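PDB 4AK2: BT_4661 from Bacteroides thetaiotaomicron, which probably binds heparin and heparan sulfate at the bacterial surface as a SusE-like protein, this chain being its glycan-binding C-terminal part. Local coordinates for residues M91-A96 with Y167-P172; H114-M117 with V123-E126; F130-N135 with V229-N234. All coordinates share one frame; numbering follows the deposited sequence.

Contact 1: residues M91-A96 with Y167-P172; sequences MVMVTA and YNIAGP
Met91 and Ile169 form the tight end of this contact, an example of two sheets joined by side chains alone: no hydrogen bond passes between the segments. The terminal methyl CE of Met91 lies 3.8 Å from Ile169 CD1 and equally near CG1 of the same branch. An extended methionine makes this possible: CG lies anti to the backbone N (chi1 174°) and the rest of the chain runs on straight, carrying the sulfur past Tyr167. Met91 SD sits 4.0 Å from Tyr167 CD2 and as close to CB, a Met-aromatic contact in which the sulfur sits obliquely to the ring, 50° off its normal. Met91 is modelled in two conformations, so these details describe one of them. The far end of the tyrosine is held separately, its hydroxyl hydrogen-bonded to His63.

Packing slackens toward the loop. Met93, with its chain folded, offers CE to Ile169 CG2 at 4.4 Å, and Ile169 itself is partly exposed. Beyond it Ala170 is exposed to solvent. Here the loop is tied to itself: Asn168 ND2 donates to Gly171 O at 3.1 Å, coming from above the carbonyl plane.

Strand 89-98 runs between strands 56-63 and 105-115 of the four-stranded sheet, and its Met91 side chain also touches Ala246. Strand 163-168 pairs with strand 241-254 in the larger mixed sheet, where Asn244 and Ala246 meet Ile169 too.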
loop_
_atom_site.group_PDB
_atom_site.type_symbol
_atom_site.label_atom_id
_atom_site.label_comp_id
_atom_site.label_asym_id
_atom_site.label_seq_id
_atom_site.Cartn_x
_atom_site.Cartn_y
_atom_site.Cartn_z
ATOM N N MET A 91 -3.392 -0.932 -6.686
ATOM C CA MET A 91 -3.490 0.496 -6.384
ATOM C C MET A 91 -3.926 1.232 -7.656
ATOM O O MET A 91 -3.358 0.952 -8.738
ATOM C CB MET A 91 -2.132 1.002 -5.908
ATOM C CG MET A 91 -2.067 2.500 -5.701
ATOM S SD MET A 91 -0.345 2.990 -5.444
ATOM C CE MET A 91 -0.579 4.744 -5.178
ATOM N N VAL A 92 -4.872 2.139 -7.552
ATOM C CA VAL A 92 -5.251 3.050 -8.606
ATOM C C VAL A 92 -5.101 4.486 -8.112
ATOM O O VAL A 92 -5.163 4.741 -6.891
ATOM C CB VAL A 92 -6.680 2.818 -9.174
ATOM C CG1 VAL A 92 -6.876 1.368 -9.616
ATOM C CG2 VAL A 92 -7.725 3.190 -8.135
ATOM N N MET A 93 -4.937 5.449 -8.993
ATOM C CA MET A 93 -5.104 6.862 -8.701
ATOM C C MET A 93 -6.400 7.341 -9.347
ATOM O O MET A 93 -6.578 7.184 -10.570
ATOM C CB MET A 93 -3.915 7.683 -9.213
ATOM C CG MET A 93 -2.620 7.451 -8.452
ATOM S SD MET A 93 -2.647 7.971 -6.694
ATOM C CE MET A 93 -2.988 9.703 -6.925
ATOM N N VAL A 94 -7.302 7.892 -8.514
ATOM C CA VAL A 94 -8.551 8.496 -8.975
ATOM C C VAL A 94 -8.402 9.975 -9.069
ATOM O O VAL A 94 -7.873 10.591 -8.111
ATOM C CB VAL A 94 -9.736 8.120 -8.095
ATOM C CG1 VAL A 94 -10.989 8.858 -8.539
ATOM C CG2 VAL A 94 -9.916 6.623 -8.115
ATOM N N THR A 95 -8.781 10.537 -10.225
ATOM C CA THR A 95 -8.815 12.004 -10.342
ATOM C C THR A 95 -10.250 12.452 -10.500
ATOM O O THR A 95 -10.989 11.888 -11.323
ATOM C CB THR A 95 -7.965 12.474 -11.542
ATOM O OG1 THR A 95 -6.621 12.045 -11.331
ATOM C CG2 THR A 95 -7.952 13.983 -11.676
ATOM N N ALA A 96 -10.673 13.405 -9.682
ATOM C CA ALA A 96 -11.974 14.041 -9.841
ATOM C C ALA A 96 -11.794 15.495 -10.223
ATOM O O ALA A 96 -11.004 16.207 -9.583
ATOM C CB ALA A 96 -12.745 13.922 -8.551
ATOM N N TYR A 167 5.379 3.879 -5.824
ATOM C CA TYR A 167 4.604 4.796 -6.668
ATOM C C TYR A 167 4.577 6.145 -5.983
ATOM O O TYR A 167 3.981 6.289 -4.904
ATOM C CB TYR A 167 3.175 4.274 -6.882
ATOM C CG TYR A 167 3.237 2.935 -7.554
ATOM C CD1 TYR A 167 3.482 2.869 -8.944
ATOM C CD2 TYR A 167 3.148 1.751 -6.848
ATOM C CE1 TYR A 167 3.664 1.658 -9.587
ATOM C CE2 TYR A 167 3.282 0.499 -7.512
ATOM C CZ TYR A 167 3.536 0.472 -8.895
ATOM O OH TYR A 167 3.698 -0.732 -9.557
ATOM N N ASN A 168 5.234 7.133 -6.579
ATOM C CA ASN A 168 5.161 8.494 -6.063
ATOM C C ASN A 168 3.728 8.966 -6.150
ATOM O O ASN A 168 3.017 8.703 -7.141
ATOM C CB ASN A 168 6.032 9.417 -6.930
ATOM C CG ASN A 168 6.051 10.833 -6.390
ATOM O OD1 ASN A 168 6.180 11.046 -5.200
ATOM N ND2 ASN A 168 5.868 11.805 -7.259
ATOM N N ILE A 169 3.258 9.609 -5.088
ATOM C CA ILE A 169 1.887 10.141 -5.054
ATOM C C ILE A 169 1.932 11.646 -5.163
ATOM O O ILE A 169 1.527 12.202 -6.196
ATOM C CB ILE A 169 1.088 9.641 -3.816
ATOM C CG1 ILE A 169 0.830 8.114 -3.972
ATOM C CG2 ILE A 169 -0.182 10.426 -3.606
ATOM C CD1 ILE A 169 0.379 7.415 -2.689
ATOM N N ALA A 170 2.497 12.307 -4.154
ATOM C CA ALA A 170 2.592 13.774 -4.187
ATOM C C ALA A 170 3.985 14.294 -3.798
ATOM O O ALA A 170 4.149 15.433 -3.378
ATOM C CB ALA A 170 1.463 14.440 -3.379
ATOM N N GLY A 171 4.986 13.417 -3.924
ATOM C CA GLY A 171 6.375 13.788 -3.703
ATOM C C GLY A 171 6.951 14.411 -4.958
ATOM O O GLY A 171 6.246 14.574 -5.953
ATOM N N PRO A 172 8.248 14.719 -4.917
ATOM C CA PRO A 172 8.885 15.321 -6.088
ATOM C C PRO A 172 8.935 14.330 -7.255
ATOM O O PRO A 172 9.061 13.120 -7.041
ATOM C CB PRO A 172 10.295 15.683 -5.600
ATOM C CG PRO A 172 10.503 14.946 -4.317
ATOM C CD PRO A 172 9.163 14.560 -3.765
#

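Contact 2: residues H114-M117 with V123-E126; sequences HFSM and VQLE
Ser116 lays its CB and OG against the carboxylate of Glu126, and the two are joined by a short hydrogen bond, Ser116 OG donating to Glu126 OE2 over 2.6 Å. The hydroxyl reaches the oxygen on its anti side, 17° out of the carboxylate plane. Ser116 OG stands opposite its own backbone N (chi1 -164°), which turns the hydroxyl to the returning chain, while the extended glutamate brings its end nearer than the direction of its CB would suggest. Gln124 NE2 adds a weak bond to the same OE2 at 3.3 Å, whereas OE1 has a long, weak ion pair with Arg29.

His114 flanks this polar group. Its CE1 comes within 4.5 Å of Glu126 CG, which meets the imidazole at the edge, and Ser116 N lies over one ring face, offset toward the rim. Arg29 NE is hydrogen-bonded to His114 ND1, so the arginine has both histidine and glutamate as partners, though its pairing with the latter is long and weak. An alanine in place of Glu126 would probably leave the Ser116 hydroxyl without this acceptor and set it freer to turn, with Arg29 losing a nearby negative charge.

Further along, main chain and water take over. A single water bridges the segments: it donates to Met117 O (2.9 Å) and to Val123 O (3.3 Å) and accepts from Leu125 N (3.0 Å), standing in for direct backbone pairing. The segments run nearly antiparallel, 161° apart, yet only 114-115 is strand. This is a loop folding back beside the end of strand 105-115, close to the glycan site: the Met117 side chain is about 7 Å from a bound 2-O-sulfated iduronic acid.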
loop_
_atom_site.group_PDB
_atom_site.type_symbol
_atom_site.label_atom_id
_atom_site.label_comp_id
_atom_site.label_asym_id
_atom_site.label_seq_id
_atom_site.Cartn_x
_atom_site.Cartn_y
_atom_site.Cartn_z
ATOM N N HIS A 114 -7.167 -5.228 -2.013
ATOM C CA HIS A 114 -6.499 -6.465 -1.582
ATOM C C HIS A 114 -7.344 -7.629 -1.955
ATOM O O HIS A 114 -8.521 -7.720 -1.567
ATOM C CB HIS A 114 -6.315 -6.492 -0.049
ATOM C CG HIS A 114 -5.683 -7.796 0.448
ATOM N ND1 HIS A 114 -6.227 -8.572 1.413
ATOM C CD2 HIS A 114 -4.527 -8.452 0.022
ATOM C CE1 HIS A 114 -5.445 -9.646 1.626
ATOM N NE2 HIS A 114 -4.415 -9.591 0.764
ATOM N N PHE A 115 -6.790 -8.557 -2.730
ATOM C CA PHE A 115 -7.484 -9.801 -3.111
ATOM C C PHE A 115 -6.975 -10.849 -2.127
ATOM O O PHE A 115 -5.860 -11.362 -2.281
ATOM C CB PHE A 115 -7.245 -10.152 -4.573
ATOM C CG PHE A 115 -8.194 -11.175 -5.160
ATOM C CD1 PHE A 115 -9.112 -11.924 -4.390
ATOM C CD2 PHE A 115 -8.166 -11.375 -6.540
ATOM C CE1 PHE A 115 -9.986 -12.841 -4.994
ATOM C CE2 PHE A 115 -9.015 -12.293 -7.148
ATOM C CZ PHE A 115 -9.922 -13.019 -6.374
ATOM N N SER A 116 -7.767 -11.169 -1.117
ATOM C CA SER A 116 -7.326 -12.104 -0.089
ATOM C C SER A 116 -7.402 -13.556 -0.578
ATOM O O SER A 116 -8.034 -13.840 -1.598
ATOM C CB SER A 116 -8.147 -11.936 1.181
ATOM O OG SER A 116 -7.447 -12.587 2.221
ATOM N N MET A 117 -6.758 -14.474 0.153
ATOM C CA MET A 117 -6.807 -15.888 -0.173
ATOM C C MET A 117 -6.360 -16.714 1.020
ATOM O O MET A 117 -5.709 -16.201 1.937
ATOM C CB MET A 117 -5.900 -16.205 -1.365
ATOM C CG MET A 117 -4.412 -16.194 -1.053
ATOM S SD MET A 117 -3.385 -16.518 -2.493
ATOM C CE MET A 117 -3.867 -18.192 -2.906
ATOM N N VAL A 123 -2.831 -20.685 5.842
ATOM C CA VAL A 123 -2.598 -19.290 6.207
ATOM C C VAL A 123 -3.574 -18.416 5.441
ATOM O O VAL A 123 -3.805 -18.591 4.251
ATOM C CB VAL A 123 -1.140 -18.870 5.898
ATOM C CG1 VAL A 123 -0.904 -17.355 5.993
ATOM C CG2 VAL A 123 -0.186 -19.648 6.778
ATOM N N GLN A 124 -4.187 -17.484 6.158
ATOM C CA GLN A 124 -5.042 -16.488 5.538
ATOM C C GLN A 124 -4.545 -15.140 6.080
ATOM O O GLN A 124 -5.034 -14.614 7.085
ATOM C CB GLN A 124 -6.497 -16.743 5.911
ATOM C CG GLN A 124 -7.479 -15.842 5.180
ATOM C CD GLN A 124 -8.904 -16.180 5.515
ATOM O OE1 GLN A 124 -9.288 -17.353 5.589
ATOM N NE2 GLN A 124 -9.709 -15.146 5.737
ATOM N N LEU A 125 -3.513 -14.583 5.443
ATOM C CA LEU A 125 -2.817 -13.444 6.062
ATOM C C LEU A 125 -3.494 -12.128 5.687
ATOM O O LEU A 125 -3.498 -11.743 4.521
ATOM C CB LEU A 125 -1.349 -13.431 5.606
ATOM C CG LEU A 125 -0.470 -12.304 6.200
ATOM C CD1 LEU A 125 -0.332 -12.474 7.730
ATOM C CD2 LEU A 125 0.904 -12.377 5.569
ATOM N N GLU A 126 -4.056 -11.440 6.691
ATOM C CA GLU A 126 -4.823 -10.240 6.437
ATOM C C GLU A 126 -4.443 -9.125 7.411
ATOM O O GLU A 126 -4.595 -9.259 8.641
ATOM C CB GLU A 126 -6.344 -10.510 6.560
ATOM C CG GLU A 126 -6.814 -11.477 5.485
ATOM C CD GLU A 126 -8.318 -11.603 5.401
ATOM O OE1 GLU A 126 -9.012 -11.099 6.315
ATOM O OE2 GLU A 126 -8.820 -12.224 4.446
HETATM O O HOH W 1 -2.963 -15.809 2.733
#

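Contact 3: residues F130-N135 with V229-N234; sequences FVFQVN and VHINPN
Val229 opens the contact through its backbone: its carbonyl O lies 3.8 Å from Phe132 CE2, approaching the ring obliquely, while the valine CB points toward the facing strand. His230 turns the other way, as alternation along a strand demands. Its ring stacks on Tyr221 and its NE2 is hydrogen-bonded to Asp223.

Ile231 then returns to the interface and carries the larger share of this segment's side. Its CG1 stands 4.0 Å from Phe132 CE2, the two side chains sliding past each other in opposite directions, and its CB is 4.2 Å from Val134 CG2. Phe132 CG lies anti to the backbone N (chi1 172°), sending the ring out to both Val229 and Ile231, and Val134 CB of the same strand rests over one ring face, 3.6 Å above the plane. Trp236 touches Ile231 from a loop.

After Ile231 the segment leaves the strand, and Asn232 anchors it by ND2 bonds to the carbonyls of Ala218 and Leu215.

No hydrogen bond joins the segments. Their strand axes approach to 9.5 Å at an angle of 23°, the small twist and wide spacing of sheets packed face to face, as in a beta-sandwich: strand 131-134, paired with 268-276, meets the three-stranded antiparallel sheet centred on strand 229-231.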
loop_
_atom_site.group_PDB
_atom_site.type_symbol
_atom_site.label_atom_id
_atom_site.label_comp_id
_atom_site.label_asym_id
_atom_site.label_seq_id
_atom_site.Cartn_x
_atom_site.Cartn_y
_atom_site.Cartn_z
ATOM N N PHE A 130 -5.113 -2.782 5.458
ATOM C CA PHE A 130 -3.977 -3.267 4.634
ATOM C C PHE A 130 -3.196 -2.153 4.001
ATOM O O PHE A 130 -2.228 -2.428 3.264
ATOM C CB PHE A 130 -4.393 -4.337 3.643
ATOM C CG PHE A 130 -5.347 -3.852 2.574
ATOM C CD1 PHE A 130 -4.831 -3.302 1.371
ATOM C CD2 PHE A 130 -6.738 -3.961 2.718
ATOM C CE1 PHE A 130 -5.693 -2.896 0.367
ATOM C CE2 PHE A 130 -7.604 -3.542 1.721
ATOM C CZ PHE A 130 -7.067 -3.001 0.551
ATOM N N VAL A 131 -3.552 -0.891 4.225
ATOM C CA VAL A 131 -2.762 0.257 3.823
ATOM C C VAL A 131 -2.249 0.884 5.125
ATOM O O VAL A 131 -3.062 1.392 5.938
ATOM C CB VAL A 131 -3.540 1.281 3.017
ATOM C CG1 VAL A 131 -2.623 2.415 2.543
ATOM C CG2 VAL A 131 -4.230 0.615 1.796
ATOM N N PHE A 132 -0.959 0.805 5.376
ATOM C CA PHE A 132 -0.346 1.370 6.570
ATOM C C PHE A 132 0.045 2.804 6.217
ATOM O O PHE A 132 0.968 3.012 5.406
ATOM C CB PHE A 132 0.891 0.501 6.981
ATOM C CG PHE A 132 1.714 1.121 8.092
ATOM C CD1 PHE A 132 1.119 1.958 9.064
ATOM C CD2 PHE A 132 3.098 0.902 8.162
ATOM C CE1 PHE A 132 1.861 2.552 10.110
ATOM C CE2 PHE A 132 3.849 1.468 9.235
ATOM C CZ PHE A 132 3.228 2.322 10.159
ATOM N N GLN A 133 -0.617 3.798 6.815
ATOM C CA GLN A 133 -0.349 5.190 6.613
ATOM C C GLN A 133 0.692 5.640 7.615
ATOM O O GLN A 133 0.422 5.605 8.847
ATOM C CB GLN A 133 -1.631 6.012 6.789
ATOM C CG GLN A 133 -2.631 5.656 5.671
ATOM C CD GLN A 133 -3.897 6.497 5.789
ATOM O OE1 GLN A 133 -4.549 6.494 6.836
ATOM N NE2 GLN A 133 -4.272 7.181 4.709
ATOM N N VAL A 134 1.880 6.004 7.154
ATOM C CA VAL A 134 3.004 6.284 8.015
ATOM C C VAL A 134 3.660 7.601 7.668
ATOM O O VAL A 134 3.802 7.968 6.481
ATOM C CB VAL A 134 4.013 5.094 7.964
ATOM C CG1 VAL A 134 4.684 4.955 6.566
ATOM C CG2 VAL A 134 5.083 5.243 9.046
ATOM N N ASN A 135 4.121 8.326 8.682
ATOM C CA ASN A 135 4.872 9.558 8.487
ATOM C C ASN A 135 6.355 9.168 8.372
ATOM O O ASN A 135 6.908 8.623 9.312
ATOM C CB ASN A 135 4.661 10.459 9.707
ATOM C CG ASN A 135 5.455 11.744 9.647
ATOM O OD1 ASN A 135 6.440 11.883 8.938
ATOM N ND2 ASN A 135 4.977 12.736 10.376
ATOM N N VAL A 229 4.439 -4.610 10.340
ATOM C CA VAL A 229 5.482 -3.978 9.543
ATOM C C VAL A 229 5.952 -2.702 10.278
ATOM O O VAL A 229 5.120 -1.865 10.607
ATOM C CB VAL A 229 5.024 -3.609 8.108
ATOM C CG1 VAL A 229 6.116 -2.830 7.383
ATOM C CG2 VAL A 229 4.589 -4.848 7.317
ATOM N N HIS A 230 7.263 -2.597 10.520
ATOM C CA HIS A 230 7.892 -1.427 11.091
ATOM C C HIS A 230 8.584 -0.629 10.067
ATOM O O HIS A 230 9.254 -1.196 9.210
ATOM C CB HIS A 230 8.930 -1.853 12.151
ATOM C CG HIS A 230 8.330 -2.649 13.265
ATOM N ND1 HIS A 230 8.220 -2.169 14.532
ATOM C CD2 HIS A 230 7.761 -3.908 13.271
ATOM C CE1 HIS A 230 7.615 -3.097 15.296
ATOM N NE2 HIS A 230 7.338 -4.162 14.531
ATOM N N ILE A 231 8.392 0.684 10.077
ATOM C CA ILE A 231 9.095 1.631 9.215
ATOM C C ILE A 231 9.947 2.506 10.117
ATOM O O ILE A 231 9.439 3.122 11.073
ATOM C CB ILE A 231 8.121 2.481 8.379
ATOM C CG1 ILE A 231 7.394 1.585 7.377
ATOM C CG2 ILE A 231 8.814 3.666 7.707
ATOM C CD1 ILE A 231 8.261 0.995 6.278
ATOM N N ASN A 232 11.249 2.534 9.896
ATOM C CA ASN A 232 12.134 3.317 10.751
ATOM C C ASN A 232 12.147 4.772 10.351
ATOM O O ASN A 232 11.907 5.078 9.190
ATOM C CB ASN A 232 13.542 2.701 10.730
ATOM C CG ASN A 232 13.613 1.476 11.595
ATOM O OD1 ASN A 232 12.994 1.414 12.678
ATOM N ND2 ASN A 232 14.346 0.472 11.135
ATOM N N PRO A 233 12.387 5.672 11.329
ATOM C CA PRO A 233 12.343 7.119 11.067
ATOM C C PRO A 233 13.537 7.630 10.263
ATOM O O PRO A 233 14.631 7.058 10.304
ATOM C CB PRO A 233 12.354 7.729 12.462
ATOM C CG PRO A 233 13.068 6.718 13.300
ATOM C CD PRO A 233 12.644 5.375 12.755
ATOM N N ASN A 234 13.309 8.715 9.539
ATOM C CA ASN A 234 14.369 9.506 8.943
ATOM C C ASN A 234 15.142 8.811 7.805
ATOM O O ASN A 234 16.231 9.272 7.460
ATOM C CB ASN A 234 15.370 10.022 10.018
ATOM C CG ASN A 234 16.241 11.168 9.514
ATOM O OD1 ASN A 234 15.733 12.096 8.890
ATOM N ND2 ASN A 234 17.556 11.132 9.793
#

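In the fold
The three contacts show how separate sheets are bound into one glycan-binding unit. Contacts 1 and 2 both reach the four-stranded sheet, through neighbouring strands 89-98 and 105-115, but lie about 25 Å apart between centres, on opposite sides of the chain's centre. Contacts 1 and 3 share the larger mixed sheet, with centres about 18 Å apart. Contacts 2 and 3 meet directly, His114 N lying 3.4 Å from Phe130 CZ. Along the chain contact 2 is nested within the loop closed by contact 1, contact 3 follows it in series, and contacts 1 and 3 interleave. Such crossing ties distant sequence together, while contact 2 lies nearest the bound sulfated sugars.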